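Local coordinates for protein CAIP (Helicobacter cinaedi, PDB 5LBH) that probably binds and stores iron as a dodecameric Dps-like mini-ferritin, and promotes the differentiation of macrophages into foam cells, at residues Glu46-Ala49 with Asp50-Asp53; Asp128-Gly131 with Glu132-Ala136. All blocks are in the same frame, centred on the assembly; numbering follows the deposited sequence.

Contact 1 of 2, residues Glu46-Ala49 with Asp50-Asp53; sequences EQFA and DVFD. With FE (Fe (III) ion), chain M.
With CG2 set between its own backbone N and carbonyl carbon, Val51 turns this methyl back toward Phe48, whose CG is held beside the backbone N (chi1 -85°). The two side chains run alongside each other in the same direction, and Phe48 CD2 lies 3.7 Å from Val51 CG2, the methyl meeting the ring obliquely. That pair faces the inside of the subunit: Phe18 stands edge-to-face with the Phe48 ring, and Val51 rests on Ala15 of helix 4-28. The helix backbone carries the usual bonds: Val51 N gives a 3.1 Å bond to Gln47 O and Phe52 N one of 3.0 Å to Phe48 O. Asp50 N is held less firmly, by weak bonds to Glu46 O and Gln47 O. One step on, Asp53 N bonds to Ala49 O at 3.3 Å, while the side chain of Asp53 swings CG opposite its backbone N (chi1 -171°) and carries the carboxylate off from the preceding turn. Asp53 OD2 binds the iron(III) ion at 2.4 Å. OD1 takes a hydrogen bond from Trp27 NE1 of the second subunit, a second-shell contact that would fix the rotation of the carboxylate. Glu57 of the same chain and His26 of the second subunit complete the protein ligands of an inter-subunit iron site characteristic of Dps mini-ferritins, the ferroxidase centre of this family.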
loop_
_atom_site.group_PDB
_atom_site.type_symbol
_atom_site.label_atom_id
_atom_site.label_comp_id
_atom_site.label_asym_id
_atom_site.label_seq_id
_atom_site.Cartn_x
_atom_site.Cartn_y
_atom_site.Cartn_z
ATOM N N GLU A 46 13.879 -16.562 -12.669
ATOM C CA GLU A 46 12.690 -16.629 -11.823
ATOM C C GLU A 46 11.456 -16.999 -12.633
ATOM O O GLU A 46 10.586 -17.719 -12.135
ATOM C CB GLU A 46 12.466 -15.291 -11.102
ATOM C CG GLU A 46 13.440 -15.033 -9.939
ATOM C CD GLU A 46 13.405 -13.584 -9.396
ATOM O OE1 GLU A 46 12.697 -12.714 -9.967
ATOM O OE2 GLU A 46 14.126 -13.306 -8.407
ATOM N N GLN A 47 11.399 -16.593 -13.908
ATOM C CA GLN A 47 10.261 -16.963 -14.738
ATOM C C GLN A 47 10.308 -18.437 -15.128
ATOM O O GLN A 47 9.262 -19.099 -15.150
ATOM C CB GLN A 47 10.225 -16.096 -16.006
ATOM C CG GLN A 47 9.829 -14.647 -15.782
ATOM C CD GLN A 47 8.329 -14.485 -15.519
ATOM O OE1 GLN A 47 7.916 -14.095 -14.419
ATOM N NE2 GLN A 47 7.509 -14.776 -16.532
ATOM N N PHE A 48 11.508 -18.988 -15.347
ATOM C CA PHE A 48 11.634 -20.407 -15.645
ATOM C C PHE A 48 11.523 -21.281 -14.406
ATOM O O PHE A 48 11.187 -22.459 -14.539
ATOM C CB PHE A 48 12.933 -20.681 -16.410
ATOM C CG PHE A 48 12.786 -20.476 -17.894
ATOM C CD1 PHE A 48 12.912 -19.207 -18.455
ATOM C CD2 PHE A 48 12.451 -21.540 -18.717
ATOM C CE1 PHE A 48 12.741 -19.014 -19.817
ATOM C CE2 PHE A 48 12.287 -21.360 -20.084
ATOM C CZ PHE A 48 12.430 -20.097 -20.634
ATOM N N ALA A 49 11.782 -20.742 -13.211
ATOM C CA ALA A 49 11.354 -21.451 -12.013
ATOM C C ALA A 49 9.845 -21.639 -12.013
ATOM O O ALA A 49 9.349 -22.663 -11.535
ATOM C CB ALA A 49 11.797 -20.716 -10.751
ATOM N N ASP A 50 9.106 -20.690 -12.608
ATOM C CA ASP A 50 7.655 -20.783 -12.603
ATOM C C ASP A 50 7.135 -21.783 -13.619
ATOM O O ASP A 50 6.281 -22.604 -13.272
ATOM C CB ASP A 50 7.048 -19.415 -12.885
ATOM C CG ASP A 50 7.022 -18.523 -11.659
ATOM O OD1 ASP A 50 7.123 -19.050 -10.524
ATOM O OD2 ASP A 50 6.888 -17.293 -11.837
ATOM N N VAL A 51 7.702 -21.806 -14.834
ATOM C CA VAL A 51 7.336 -22.856 -15.791
ATOM C C VAL A 51 7.691 -24.231 -15.237
ATOM O O VAL A 51 6.918 -25.181 -15.373
ATOM C CB VAL A 51 7.972 -22.630 -17.183
ATOM C CG1 VAL A 51 7.797 -21.246 -17.650
ATOM C CG2 VAL A 51 9.398 -23.047 -17.242
ATOM N N PHE A 52 8.841 -24.347 -14.567
ATOM C CA PHE A 52 9.239 -25.627 -13.996
ATOM C C PHE A 52 8.142 -26.180 -13.090
ATOM O O PHE A 52 7.776 -27.359 -13.176
ATOM C CB PHE A 52 10.553 -25.461 -13.235
ATOM C CG PHE A 52 11.038 -26.717 -12.571
ATOM C CD1 PHE A 52 11.581 -27.756 -13.332
ATOM C CD2 PHE A 52 10.994 -26.850 -11.189
ATOM C CE1 PHE A 52 12.064 -28.913 -12.728
ATOM C CE2 PHE A 52 11.467 -28.010 -10.569
ATOM C CZ PHE A 52 12.004 -29.042 -11.341
ATOM N N ASP A 53 7.592 -25.328 -12.228
ATOM C CA ASP A 53 6.554 -25.755 -11.297
ATOM C C ASP A 53 5.186 -25.881 -11.982
ATOM O O ASP A 53 4.440 -26.826 -11.702
ATOM C CB ASP A 53 6.507 -24.784 -10.114
ATOM C CG ASP A 53 5.610 -25.270 -8.982
ATOM O OD1 ASP A 53 5.657 -26.480 -8.642
ATOM O OD2 ASP A 53 4.882 -24.426 -8.407
HETATM FE FE FE M . 3.229 -25.177 -6.773
#

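Contact 2 of 2, residues Asp128-Gly131 with Glu132-Ala136; sequences DKVG and ELQKA
A salt-bridge network along one side of helix 120-144 joins Asp128, Lys129 and Glu132 over little more than one turn. Lys129 and Glu132 run alongside each other, and the ammonium NZ of Lys129 reaches Glu132 OE1 at 3.2 Å, arriving on the syn side and 16° out of the carboxylate plane. A weak second bond goes from the same NZ to Glu132 OE2. The bend of the lysine chain at chi2 (-62°) turns CD and the ammonium toward the Glu132 carboxylate. Asp128 comes in from four residues back: Asp128 OD1 lies 3.0 Å from Glu132 OE2, with the two carboxylate planes 82° apart. Lys129 NZ lies near both carboxylates and would balance their charge, its bridge to Asp128 OD1 being long.

In the ferritin-like four-helix bundle this helix packs against helix 89-116, and the apolar side of the same turns does the packing: Val130 touches Leu104 and Phe107, and Leu133 shares Phe107. Both sides ride on the regular i to i+4 backbone bonds of the helix, among them Glu132 N to Asp128 O at 3.0 Å and Leu133 N to Lys129 O at 2.9 Å. Further along, the extended Gln134 side chain crosses Val130, bringing NE2 to 3.7 Å from Val130 CG1. Its OE1 accepts a hydrogen bond from Arg58 NH1 of the third subunit, and both Val130 and Gln134 pack on Val121 of that subunit.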
loop_
_atom_site.group_PDB
_atom_site.type_symbol
_atom_site.label_atom_id
_atom_site.label_comp_id
_atom_site.label_asym_id
_atom_site.label_seq_id
_atom_site.Cartn_x
_atom_site.Cartn_y
_atom_site.Cartn_z
ATOM N N ASP A 128 0.136 -19.051 -24.267
ATOM C CA ASP A 128 0.597 -17.892 -23.513
ATOM C C ASP A 128 2.123 -17.852 -23.484
ATOM O O ASP A 128 2.724 -16.794 -23.704
ATOM C CB ASP A 128 -0.003 -17.910 -22.101
ATOM C CG ASP A 128 0.458 -16.734 -21.239
ATOM O OD1 ASP A 128 0.945 -16.964 -20.104
ATOM O OD2 ASP A 128 0.304 -15.564 -21.671
ATOM N N LYS A 129 2.774 -19.008 -23.277
ATOM C CA LYS A 129 4.236 -19.025 -23.311
ATOM C C LYS A 129 4.778 -18.811 -24.721
ATOM O O LYS A 129 5.834 -18.188 -24.882
ATOM C CB LYS A 129 4.796 -20.317 -22.710
ATOM C CG LYS A 129 4.289 -20.558 -21.307
ATOM C CD LYS A 129 4.728 -19.454 -20.376
ATOM C CE LYS A 129 3.710 -19.280 -19.279
ATOM N NZ LYS A 129 4.106 -18.224 -18.315
ATOM N N VAL A 130 4.071 -19.281 -25.751
ATOM C CA VAL A 130 4.506 -19.004 -27.119
ATOM C C VAL A 130 4.537 -17.494 -27.365
ATOM O O VAL A 130 5.492 -16.972 -27.956
ATOM C CB VAL A 130 3.597 -19.734 -28.135
ATOM C CG1 VAL A 130 3.839 -19.228 -29.549
ATOM C CG2 VAL A 130 3.830 -21.236 -28.091
ATOM N N GLY A 131 3.491 -16.774 -26.926
ATOM C CA GLY A 131 3.458 -15.324 -27.095
ATOM C C GLY A 131 4.516 -14.590 -26.285
ATOM O O GLY A 131 5.129 -13.633 -26.771
ATOM N N GLU A 132 4.735 -15.009 -25.032
ATOM C CA GLU A 132 5.779 -14.372 -24.241
ATOM C C GLU A 132 7.143 -14.585 -24.892
ATOM O O GLU A 132 7.934 -13.640 -24.996
ATOM C CB GLU A 132 5.793 -14.911 -22.806
ATOM C CG GLU A 132 4.615 -14.526 -21.937
ATOM C CD GLU A 132 4.459 -15.411 -20.703
ATOM O OE1 GLU A 132 5.373 -16.208 -20.411
ATOM O OE2 GLU A 132 3.426 -15.292 -20.005
ATOM N N LEU A 133 7.401 -15.799 -25.422
ATOM C CA LEU A 133 8.679 -16.061 -26.079
ATOM C C LEU A 133 8.815 -15.270 -27.378
ATOM O O LEU A 133 9.864 -14.656 -27.623
ATOM C CB LEU A 133 8.841 -17.566 -26.343
ATOM C CG LEU A 133 9.065 -18.422 -25.087
ATOM C CD1 LEU A 133 8.749 -19.877 -25.285
ATOM C CD2 LEU A 133 10.510 -18.268 -24.653
ATOM N N GLN A 134 7.741 -15.195 -28.177
ATOM C CA GLN A 134 7.788 -14.443 -29.430
ATOM C C GLN A 134 8.109 -12.976 -29.186
ATOM O O GLN A 134 8.788 -12.344 -30.002
ATOM C CB GLN A 134 6.462 -14.565 -30.189
ATOM C CG GLN A 134 6.222 -15.898 -30.910
ATOM C CD GLN A 134 4.804 -16.025 -31.477
ATOM O OE1 GLN A 134 3.914 -15.243 -31.140
ATOM N NE2 GLN A 134 4.599 -16.995 -32.355
ATOM N N LYS A 135 7.603 -12.403 -28.091
ATOM C CA LYS A 135 7.918 -11.009 -27.790
ATOM C C LYS A 135 9.384 -10.846 -27.392
ATOM O O LYS A 135 10.089 -9.977 -27.917
ATOM C CB LYS A 135 6.984 -10.482 -26.700
ATOM C CG LYS A 135 7.208 -9.017 -26.340
ATOM C CD LYS A 135 6.195 -8.529 -25.323
ATOM C CE LYS A 135 6.214 -7.010 -25.224
ATOM N NZ LYS A 135 5.318 -6.474 -24.154
ATOM N N ALA A 136 9.878 -11.703 -26.496
ATOM C CA ALA A 136 11.264 -11.589 -26.057
ATOM C C ALA A 136 12.239 -11.837 -27.201
ATOM O O ALA A 136 13.292 -11.194 -27.272
ATOM C CB ALA A 136 11.537 -12.560 -24.916
#

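Overall arrangement
Contacts 1 and 2 sit on two different helices of one ferritin-like bundle, 34-61 and 120-144, and follow each other along the chain. Their centres are 14 Å apart and their nearest atoms about 4 Å, without touching. Contact 1 holds an iron ligand and uses the second subunit to complete the site, whereas contact 2 stays away from the metal: the side chain of Lys129 is about 13 Å from a bound iron. Helix 89-116 is common to both, through Phe103 at contact 1 and Phe107 at contact 2. Contact 1 also faces the second subunit and contact 2 the third, within the twelve-chain assembly.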